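Local coordinates for glideosome-associated protein 50 (Plasmodium falciparum 3D7, PDB 3TGH) that forms part of the glideosome of gliding motility and host cell invasion and may anchor that complex to the inner membrane complex of the parasite, at residues K174-N177 / D178-S181; A23-F26 / K27-I30; S43-I46 / D47-G51. All blocks are in the same frame, centred on the assembly; numbering follows the deposited sequence.

Interaction 1 of 3, residues K174-N177 / D178-S181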
ATOM      1  N   LYS A 174      19.001  -3.039  -7.322  1.00 27.52           N
ATOM      2  CA  LYS A 174      18.008  -3.202  -8.386  1.00 29.27           C
ATOM      3  C   LYS A 174      16.656  -2.638  -7.949  1.00 27.07           C
ATOM      4  O   LYS A 174      15.971  -1.968  -8.728  1.00 24.34           O
ATOM      5  CB  LYS A 174      17.865  -4.666  -8.785  1.00 29.76           C
ATOM      6  CG  LYS A 174      16.837  -4.902  -9.887  1.00 33.61           C
ATOM      7  CD  LYS A 174      17.091  -6.203 -10.626  1.00 43.81           C
ATOM      8  CE  LYS A 174      15.879  -6.636 -11.454  1.00 48.70           C
ATOM      9  NZ  LYS A 174      15.119  -5.492 -12.020  1.00 52.55           N
ATOM     10  N   ALA A 175      16.282  -2.900  -6.702  1.00 23.65           N
ATOM     11  CA  ALA A 175      15.031  -2.354  -6.156  1.00 25.39           C
ATOM     12  C   ALA A 175      15.022  -0.826  -6.165  1.00 23.42           C
ATOM     13  O   ALA A 175      14.009  -0.208  -6.512  1.00 22.82           O
ATOM     14  CB  ALA A 175      14.766  -2.888  -4.746  1.00 23.41           C
ATOM     15  N   TRP A 176      16.138  -0.212  -5.775  1.00 24.37           N
ATOM     16  CA  TRP A 176      16.246   1.242  -5.804  1.00 25.44           C
ATOM     17  C   TRP A 176      16.197   1.771  -7.247  1.00 25.76           C
ATOM     18  O   TRP A 176      15.518   2.753  -7.526  1.00 24.54           O
ATOM     19  CB  TRP A 176      17.540   1.716  -5.113  1.00 28.27           C
ATOM     20  CG  TRP A 176      17.400   1.895  -3.626  1.00 29.09           C
ATOM     21  CD1 TRP A 176      17.950   1.115  -2.641  1.00 29.80           C
ATOM     22  CD2 TRP A 176      16.674   2.931  -2.954  1.00 28.24           C
ATOM     23  NE1 TRP A 176      17.594   1.595  -1.403  1.00 30.24           N
ATOM     24  CE2 TRP A 176      16.819   2.713  -1.565  1.00 29.61           C
ATOM     25  CE3 TRP A 176      15.901   4.014  -3.392  1.00 28.40           C
ATOM     26  CZ2 TRP A 176      16.225   3.542  -0.611  1.00 29.35           C
ATOM     27  CZ3 TRP A 176      15.309   4.835  -2.448  1.00 29.06           C
ATOM     28  CH2 TRP A 176      15.467   4.593  -1.069  1.00 27.36           C
ATOM     29  N   ASN A 177      16.918   1.119  -8.150  1.00 25.85           N
ATOM     30  CA  ASN A 177      16.960   1.563  -9.550  1.00 27.18           C
ATOM     31  C   ASN A 177      15.603   1.395 -10.236  1.00 27.27           C
ATOM     32  O   ASN A 177      15.178   2.259 -11.001  1.00 27.98           O
ATOM     33  CB  ASN A 177      18.063   0.833 -10.328  1.00 28.05           C
ATOM     34  CG  ASN A 177      19.462   1.293  -9.930  1.00 35.89           C
ATOM     35  OD1 ASN A 177      19.663   2.448  -9.550  1.00 37.62           O
ATOM     36  ND2 ASN A 177      20.431   0.387 -10.013  1.00 39.25           N
ATOM     37  N   ASP A 178      14.913   0.300  -9.942  1.00 26.44           N
ATOM     38  CA  ASP A 178      13.555   0.108 -10.471  1.00 25.17           C
ATOM     39  C   ASP A 178      12.601   1.204  -9.964  1.00 25.31           C
ATOM     40  O   ASP A 178      11.816   1.760 -10.725  1.00 23.16           O
ATOM     41  CB  ASP A 178      13.023  -1.275 -10.113  1.00 25.36           C
ATOM     42  CG  ASP A 178      13.672  -2.391 -10.926  1.00 29.29           C
ATOM     43  OD1 ASP A 178      14.477  -2.098 -11.833  1.00 28.33           O
ATOM     44  OD2 ASP A 178      13.366  -3.576 -10.661  1.00 27.09           O
ATOM     45  N   LEU A 179      12.680   1.512  -8.672  1.00 24.04           N
ATOM     46  CA  LEU A 179      11.883   2.587  -8.078  1.00 24.10           C
ATOM     47  C   LEU A 179      12.107   3.911  -8.810  1.00 25.53           C
ATOM     48  O   LEU A 179      11.151   4.611  -9.149  1.00 24.95           O
ATOM     49  CB  LEU A 179      12.228   2.756  -6.593  1.00 24.45           C
ATOM     50  CG  LEU A 179      11.143   3.177  -5.589  1.00 33.03           C
ATOM     51  CD1 LEU A 179      11.760   3.988  -4.433  1.00 29.50           C
ATOM     52  CD2 LEU A 179       9.949   3.905  -6.196  1.00 28.31           C
ATOM     53  N   LYS A 180      13.375   4.243  -9.063  1.00 27.24           N
ATOM     54  CA  LYS A 180      13.715   5.462  -9.783  1.00 28.40           C
ATOM     55  C   LYS A 180      13.131   5.465 -11.197  1.00 29.51           C
ATOM     56  O   LYS A 180      12.620   6.490 -11.654  1.00 29.84           O
ATOM     57  CB  LYS A 180      15.232   5.673  -9.824  1.00 32.06           C
ATOM     58  CG  LYS A 180      15.830   6.030  -8.465  1.00 34.42           C
ATOM     59  CD  LYS A 180      17.365   6.043  -8.492  1.00 40.82           C
ATOM     60  CE  LYS A 180      17.937   6.455  -7.140  1.00 43.83           C
ATOM     61  NZ  LYS A 180      19.435   6.374  -7.087  1.00 45.64           N
ATOM     62  N   SER A 181      13.193   4.317 -11.864  1.00 28.94           N
ATOM     63  CA  SER A 181      12.621   4.159 -13.205  1.00 31.40           C
ATOM     64  C   SER A 181      11.104   4.321 -13.177  1.00 28.46           C
ATOM     65  O   SER A 181      10.547   5.048 -13.985  1.00 28.58           O
ATOM     66  CB  SER A 181      12.997   2.803 -13.797  1.00 33.49           C
ATOM     67  OG  SER A 181      14.399   2.701 -13.960  1.00 40.11           O
TER
HETATM   68  O   HOH W   1      16.879   3.623 -12.612  1.00 31.88           O
HETATM   69  O   HOH W   2      20.063   3.698  -7.280  1.00 50.34           O
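Lys174 and Asp178 form a salt bridge one helical turn apart. Lys174 NZ lies 2.9 Å from Asp178 OD2 and uses the syn lone pair of that oxygen. The lysine chain is extended as far as CE, with CG anti to the backbone N (chi1 180°). A bend at chi4 (34°) then turns NZ to the carboxylate. The next side-chain pair is apolar. Trp176 and Leu179 lie side by side and point the same way, with Trp176 CZ3 4.2 Å from Leu179 CD1. On the exposed face one water accepts from Lys180 NZ at 2.8 Å and donates to Asn177 OD1 at 2.6 Å. A second water links Asn177 O to Ser181 OG. Under these side chains runs the i to i+4 bonding of helix 169-189, such as Asp178 N to Lys174 O at 2.8 Å. This helix is the crossover of a beta-alpha-beta unit between strands 148-156 and 192-196. Leu162 O accepts a hydrogen bond from Trp176 NE1, and the indole packs edge-to-face with His172, a metal ligand. Trp127 NE1 also donates a hydrogen bond to Asp178 OD2. This one carboxylate oxygen thus meets a lysine and an indole N-H, which probably stabilises the aspartate as an anion.

Interaction 2 of 3, residues A23-F26 / K27-I30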
ATOM      1  N   ALA A  23     -13.007  -6.606   9.728  1.00 28.78           N
ATOM      2  CA  ALA A  23     -13.369  -7.273   8.474  1.00 28.58           C
ATOM      3  C   ALA A  23     -14.839  -7.062   8.106  1.00 29.01           C
ATOM      4  O   ALA A  23     -15.179  -6.901   6.932  1.00 28.69           O
ATOM      5  CB  ALA A  23     -13.054  -8.772   8.557  1.00 27.45           C
ATOM      6  N   LYS A  24     -15.703  -7.053   9.112  1.00 29.48           N
ATOM      7  CA  LYS A  24     -17.134  -6.817   8.908  1.00 31.82           C
ATOM      8  C   LYS A  24     -17.373  -5.438   8.285  1.00 30.08           C
ATOM      9  O   LYS A  24     -18.054  -5.318   7.263  1.00 29.88           O
ATOM     10  CB  LYS A  24     -17.874  -6.998  10.244  1.00 34.82           C
ATOM     11  CG  LYS A  24     -19.262  -6.385  10.351  1.00 43.55           C
ATOM     12  CD  LYS A  24     -19.755  -6.458  11.801  1.00 47.77           C
ATOM     13  CE  LYS A  24     -20.694  -5.318  12.159  1.00 53.71           C
ATOM     14  NZ  LYS A  24     -20.993  -5.317  13.627  1.00 57.78           N
ATOM     15  N   TYR A  25     -16.781  -4.404   8.876  1.00 29.32           N
ATOM     16  CA  TYR A  25     -16.922  -3.044   8.347  1.00 27.86           C
ATOM     17  C   TYR A  25     -16.215  -2.858   7.009  1.00 26.86           C
ATOM     18  O   TYR A  25     -16.701  -2.131   6.146  1.00 28.09           O
ATOM     19  CB  TYR A  25     -16.429  -2.016   9.369  1.00 29.68           C
ATOM     20  CG  TYR A  25     -17.336  -1.920  10.579  1.00 31.10           C
ATOM     21  CD1 TYR A  25     -16.886  -2.250  11.852  1.00 32.09           C
ATOM     22  CD2 TYR A  25     -18.656  -1.513  10.438  1.00 33.54           C
ATOM     23  CE1 TYR A  25     -17.738  -2.168  12.957  1.00 36.58           C
ATOM     24  CE2 TYR A  25     -19.508  -1.424  11.530  1.00 34.95           C
ATOM     25  CZ  TYR A  25     -19.048  -1.750  12.783  1.00 37.34           C
ATOM     26  OH  TYR A  25     -19.907  -1.651  13.857  1.00 41.52           O
ATOM     27  N   PHE A  26     -15.065  -3.511   6.852  1.00 25.56           N
ATOM     28  CA  PHE A  26     -14.308  -3.511   5.602  1.00 25.66           C
ATOM     29  C   PHE A  26     -15.185  -3.958   4.440  1.00 25.83           C
ATOM     30  O   PHE A  26     -15.271  -3.272   3.421  1.00 27.49           O
ATOM     31  CB  PHE A  26     -13.091  -4.434   5.749  1.00 27.03           C
ATOM     32  CG  PHE A  26     -12.032  -4.256   4.688  1.00 24.30           C
ATOM     33  CD1 PHE A  26     -11.424  -3.027   4.484  1.00 24.48           C
ATOM     34  CD2 PHE A  26     -11.597  -5.342   3.946  1.00 27.11           C
ATOM     35  CE1 PHE A  26     -10.426  -2.879   3.518  1.00 25.33           C
ATOM     36  CE2 PHE A  26     -10.603  -5.195   2.980  1.00 25.69           C
ATOM     37  CZ  PHE A  26     -10.021  -3.966   2.776  1.00 26.94           C
ATOM     38  N   LYS A  27     -15.835  -5.107   4.604  1.00 27.32           N
ATOM     39  CA  LYS A  27     -16.757  -5.638   3.601  1.00 28.55           C
ATOM     40  C   LYS A  27     -17.930  -4.693   3.326  1.00 29.14           C
ATOM     41  O   LYS A  27     -18.310  -4.493   2.171  1.00 30.20           O
ATOM     42  CB  LYS A  27     -17.300  -6.999   4.035  1.00 30.97           C
ATOM     43  CG  LYS A  27     -16.262  -8.118   4.059  1.00 35.18           C
ATOM     44  CD  LYS A  27     -16.838  -9.348   4.750  1.00 36.41           C
ATOM     45  CE  LYS A  27     -15.798 -10.408   4.980  1.00 37.18           C
ATOM     46  NZ  LYS A  27     -16.372 -11.557   5.730  1.00 36.56           N
ATOM     47  N   GLN A  28     -18.497  -4.126   4.388  1.00 29.08           N
ATOM     48  CA  GLN A  28     -19.633  -3.199   4.275  1.00 28.85           C
ATOM     49  C   GLN A  28     -19.270  -1.987   3.428  1.00 29.57           C
ATOM     50  O   GLN A  28     -20.009  -1.621   2.514  1.00 30.31           O
ATOM     51  CB  GLN A  28     -20.081  -2.727   5.660  1.00 29.66           C
ATOM     52  CG  GLN A  28     -21.352  -1.862   5.646  1.00 32.96           C
ATOM     53  CD  GLN A  28     -21.559  -1.072   6.928  1.00 33.82           C
ATOM     54  OE1 GLN A  28     -20.650  -0.938   7.734  1.00 32.60           O
ATOM     55  NE2 GLN A  28     -22.759  -0.532   7.109  1.00 33.33           N
ATOM     56  N   PHE A  29     -18.132  -1.371   3.738  1.00 28.25           N
ATOM     57  CA  PHE A  29     -17.676  -0.184   3.015  1.00 29.57           C
ATOM     58  C   PHE A  29     -17.270  -0.485   1.585  1.00 28.52           C
ATOM     59  O   PHE A  29     -17.557   0.297   0.683  1.00 30.47           O
ATOM     60  CB  PHE A  29     -16.502   0.486   3.734  1.00 28.95           C
ATOM     61  CG  PHE A  29     -16.918   1.442   4.805  1.00 30.13           C
ATOM     62  CD1 PHE A  29     -17.350   0.984   6.037  1.00 29.80           C
ATOM     63  CD2 PHE A  29     -16.883   2.805   4.581  1.00 31.88           C
ATOM     64  CE1 PHE A  29     -17.737   1.871   7.034  1.00 31.69           C
ATOM     65  CE2 PHE A  29     -17.266   3.699   5.574  1.00 31.70           C
ATOM     66  CZ  PHE A  29     -17.693   3.226   6.800  1.00 32.87           C
ATOM     67  N   ILE A  30     -16.585  -1.602   1.373  1.00 29.96           N
ATOM     68  CA  ILE A  30     -16.170  -1.976   0.020  1.00 30.00           C
ATOM     69  C   ILE A  30     -17.388  -2.105  -0.905  1.00 30.40           C
ATOM     70  O   ILE A  30     -17.370  -1.607  -2.036  1.00 29.76           O
ATOM     71  CB  ILE A  30     -15.312  -3.256   0.033  1.00 29.10           C
ATOM     72  CG1 ILE A  30     -13.898  -2.899   0.503  1.00 30.66           C
ATOM     73  CG2 ILE A  30     -15.265  -3.905  -1.353  1.00 30.15           C
ATOM     74  CD1 ILE A  30     -13.027  -4.086   0.781  1.00 28.23           C
TER
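Phe26 and Ile30 meet through their first torsions. Phe26 CG is anti to the backbone N and beside the carbonyl carbon (chi1 -165°), and the ring projects outward from the helix. Ile30 carries CG1 beside its own backbone N (chi1 -77°), and the extended end of that branch sets CD1 over one face of the ring. Ile30 CD1 lies 3.6 Å from the centroid of the Phe26 ring, 16° off the ring normal. This is a CH-pi contact. The methyl is shifted toward the rim, and the ring atom nearest to Ile30 CD1 is Phe26 CE2 at 3.5 Å.

Tyr25 and Gln28 lie side by side on another face of the helix. Gln28 OE1 comes to the edge of the Tyr25 ring, near its plane, 3.4 Å from CD2. The ring and amide planes are tilted against each other.

Both segments belong to helix 17-32, which joins strand 4-8 to strand 37-40 in a beta-alpha-beta unit of the metallophosphoesterase fold. Phe26 and Ile30 both pack on Ile38 of strand 37-40. Phe26 and Phe29 each make an edge-to-face contact with Phe276 of strand 275-282, in the same sheet.

The backbone bonds are regular. Phe29 N donates to Tyr25 O at 2.9 Å, and Ile30 N donates to Phe26 O at 3.0 Å. Tyr25 O also sits at the edge of the Phe29 ring, in its plane, 3.2 Å from CD1.

Lys27 runs back along the helix toward its start. Its CG passes Ala23 O at 3.3 Å, and the same carbonyl accepts the hydrogen bond from Lys27 N. The chain is extended beyond CG. Its NZ donates to Ser66 O and more weakly to Val64 O, while Ala23 packs on Val64 and Tyr65.

Interaction 3 of 3, residues S43-I46 / D47-G51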
ATOM      1  N   SER A  43       2.792  -5.033   7.006  1.00 22.82           N
ATOM      2  CA  SER A  43       2.961  -6.474   6.849  1.00 23.78           C
ATOM      3  C   SER A  43       1.624  -7.124   6.492  1.00 23.33           C
ATOM      4  O   SER A  43       0.558  -6.519   6.647  1.00 24.51           O
ATOM      5  CB  SER A  43       3.508  -7.100   8.135  1.00 23.98           C
ATOM      6  OG  SER A  43       4.844  -6.688   8.377  1.00 25.35           O
ATOM      7  N   ASN A  44       1.691  -8.359   6.024  1.00 22.56           N
ATOM      8  CA  ASN A  44       0.502  -9.178   5.815  1.00 23.24           C
ATOM      9  C   ASN A  44       0.224 -10.018   7.057  1.00 25.53           C
ATOM     10  O   ASN A  44      -0.773  -9.801   7.750  1.00 26.11           O
ATOM     11  CB  ASN A  44       0.670 -10.082   4.590  1.00 24.50           C
ATOM     12  CG  ASN A  44       0.713  -9.312   3.298  1.00 23.00           C
ATOM     13  OD1 ASN A  44      -0.106  -8.412   3.068  1.00 24.92           O
ATOM     14  ND2 ASN A  44       1.674  -9.653   2.433  1.00 21.94           N
ATOM     15  N   PHE A  45       1.124 -10.951   7.349  1.00 24.88           N
ATOM     16  CA  PHE A  45       0.946 -11.869   8.451  1.00 26.66           C
ATOM     17  C   PHE A  45       1.865 -11.467   9.590  1.00 26.82           C
ATOM     18  O   PHE A  45       3.088 -11.468   9.444  1.00 28.00           O
ATOM     19  CB  PHE A  45       1.235 -13.303   8.012  1.00 27.54           C
ATOM     20  CG  PHE A  45       0.269 -13.822   6.992  1.00 25.36           C
ATOM     21  CD1 PHE A  45      -0.898 -14.469   7.379  1.00 29.73           C
ATOM     22  CD2 PHE A  45       0.523 -13.651   5.641  1.00 23.91           C
ATOM     23  CE1 PHE A  45      -1.795 -14.944   6.429  1.00 31.56           C
ATOM     24  CE2 PHE A  45      -0.372 -14.123   4.690  1.00 24.58           C
ATOM     25  CZ  PHE A  45      -1.528 -14.772   5.081  1.00 26.47           C
ATOM     26  N   ILE A  46       1.270 -11.157  10.735  1.00 28.32           N
ATOM     27  CA  ILE A  46       2.025 -10.650  11.872  1.00 27.97           C
ATOM     28  C   ILE A  46       3.034 -11.686  12.388  1.00 30.52           C
ATOM     29  O   ILE A  46       4.114 -11.317  12.835  1.00 31.28           O
ATOM     30  CB  ILE A  46       1.093 -10.164  13.012  1.00 28.54           C
ATOM     31  CG1 ILE A  46       0.136  -9.072  12.503  1.00 31.85           C
ATOM     32  CG2 ILE A  46       1.915  -9.655  14.214  1.00 32.67           C
ATOM     33  CD1 ILE A  46       0.831  -7.883  11.846  1.00 31.74           C
ATOM     34  N   ASP A  47       2.694 -12.970  12.313  1.00 31.06           N
ATOM     35  CA  ASP A  47       3.626 -14.028  12.712  1.00 35.74           C
ATOM     36  C   ASP A  47       4.256 -14.747  11.515  1.00 34.95           C
ATOM     37  O   ASP A  47       4.896 -15.787  11.686  1.00 37.28           O
ATOM     38  CB  ASP A  47       2.920 -15.032  13.631  1.00 37.83           C
ATOM     39  CG  ASP A  47       2.531 -14.423  14.971  1.00 45.58           C
ATOM     40  OD1 ASP A  47       3.344 -13.675  15.564  1.00 51.80           O
ATOM     41  OD2 ASP A  47       1.409 -14.702  15.439  1.00 51.87           O
ATOM     42  N   GLY A  48       4.108 -14.174  10.318  1.00 32.52           N
ATOM     43  CA  GLY A  48       4.588 -14.792   9.080  1.00 32.25           C
ATOM     44  C   GLY A  48       3.752 -15.990   8.676  1.00 31.09           C
ATOM     45  O   GLY A  48       2.850 -16.397   9.408  1.00 31.92           O
ATOM     46  N   VAL A  49       4.030 -16.539   7.499  1.00 30.53           N
ATOM     47  CA  VAL A  49       3.491 -17.853   7.118  1.00 30.30           C
ATOM     48  C   VAL A  49       4.654 -18.825   6.958  1.00 31.04           C
ATOM     49  O   VAL A  49       5.786 -18.414   6.674  1.00 30.18           O
ATOM     50  CB  VAL A  49       2.670 -17.823   5.800  1.00 32.98           C
ATOM     51  CG1 VAL A  49       1.374 -17.055   5.985  1.00 33.46           C
ATOM     52  CG2 VAL A  49       3.495 -17.250   4.670  1.00 29.52           C
ATOM     53  N   LYS A  50       4.359 -20.106   7.128  1.00 31.81           N
ATOM     54  CA  LYS A  50       5.374 -21.158   7.106  1.00 34.39           C
ATOM     55  C   LYS A  50       5.562 -21.778   5.727  1.00 31.90           C
ATOM     56  O   LYS A  50       6.551 -22.462   5.492  1.00 31.52           O
ATOM     57  CB  LYS A  50       5.010 -22.258   8.098  1.00 36.95           C
ATOM     58  CG  LYS A  50       5.069 -21.818   9.551  1.00 43.74           C
ATOM     59  CD  LYS A  50       4.667 -22.954  10.472  1.00 48.73           C
ATOM     60  CE  LYS A  50       4.822 -22.564  11.940  1.00 52.46           C
ATOM     61  NZ  LYS A  50       4.492 -23.698  12.843  0.54 53.47           N
ATOM     62  N   GLY A  51       4.610 -21.539   4.827  1.00 30.60           N
ATOM     63  CA  GLY A  51       4.655 -22.102   3.488  1.00 27.10           C
ATOM     64  C   GLY A  51       3.355 -21.882   2.735  1.00 27.05           C
ATOM     65  O   GLY A  51       2.439 -21.216   3.229  1.00 24.52           O
TER
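Phe45 and Val49 make the main apolar contact. Val49 CG1 sits over the centre of one face of the Phe45 ring, 3.4 Å from the centroid and 7° off the ring normal. This is a CH-pi contact. All six ring carbons lie within 3.8 Å of that methyl. Val49 CG1 is anti to the carbonyl carbon (chi1 -69°), and this branch is the one that reaches the ring. Trp57 meets the Phe45 ring edge-to-face and also touches Val49.

The backbone between the two residues is a type I beta turn from Phe45 to Gly48. Gly48 N donates to Phe45 O at 3.0 Å. The donor stands above the carbonyl plane, and the C=O...N angle is only 108°. Gly48 has a positive phi, and the next residue, Val49, lies over the ring. The turn lies in the loop between strand 37-40 and helix 56-62 of the metallophosphoesterase fold.

Polar bonds tie this loop to its surroundings. Asp84 accepts from the backbone N of Phe45 through OD1 and from that of Asn44 through OD2. Arg83 NE donates to Ile46 O, and Ile46 also has a backbone bond with Gly13.

How the interactions relate
Along the chain, interaction 2 comes first, then interaction 3, then interaction 1. None touches another. The centres of interactions 1 and 2 are 35 Å apart, on opposite sides of the chain's centre. Interaction 3 is 22 Å from interaction 2 and 26 Å from interaction 1, centre to centre. Interactions 2 and 3 belong to the same sheet region, since helix 17-32 leads into strand 37-40 and residues 43-51 follow that strand. Interaction 1 lies on helix 169-189, which connects two strands of the other mixed sheet. The three contacts therefore sample both halves of the metallophosphoesterase fold, and interaction 1 lies beside the metal ligand His172.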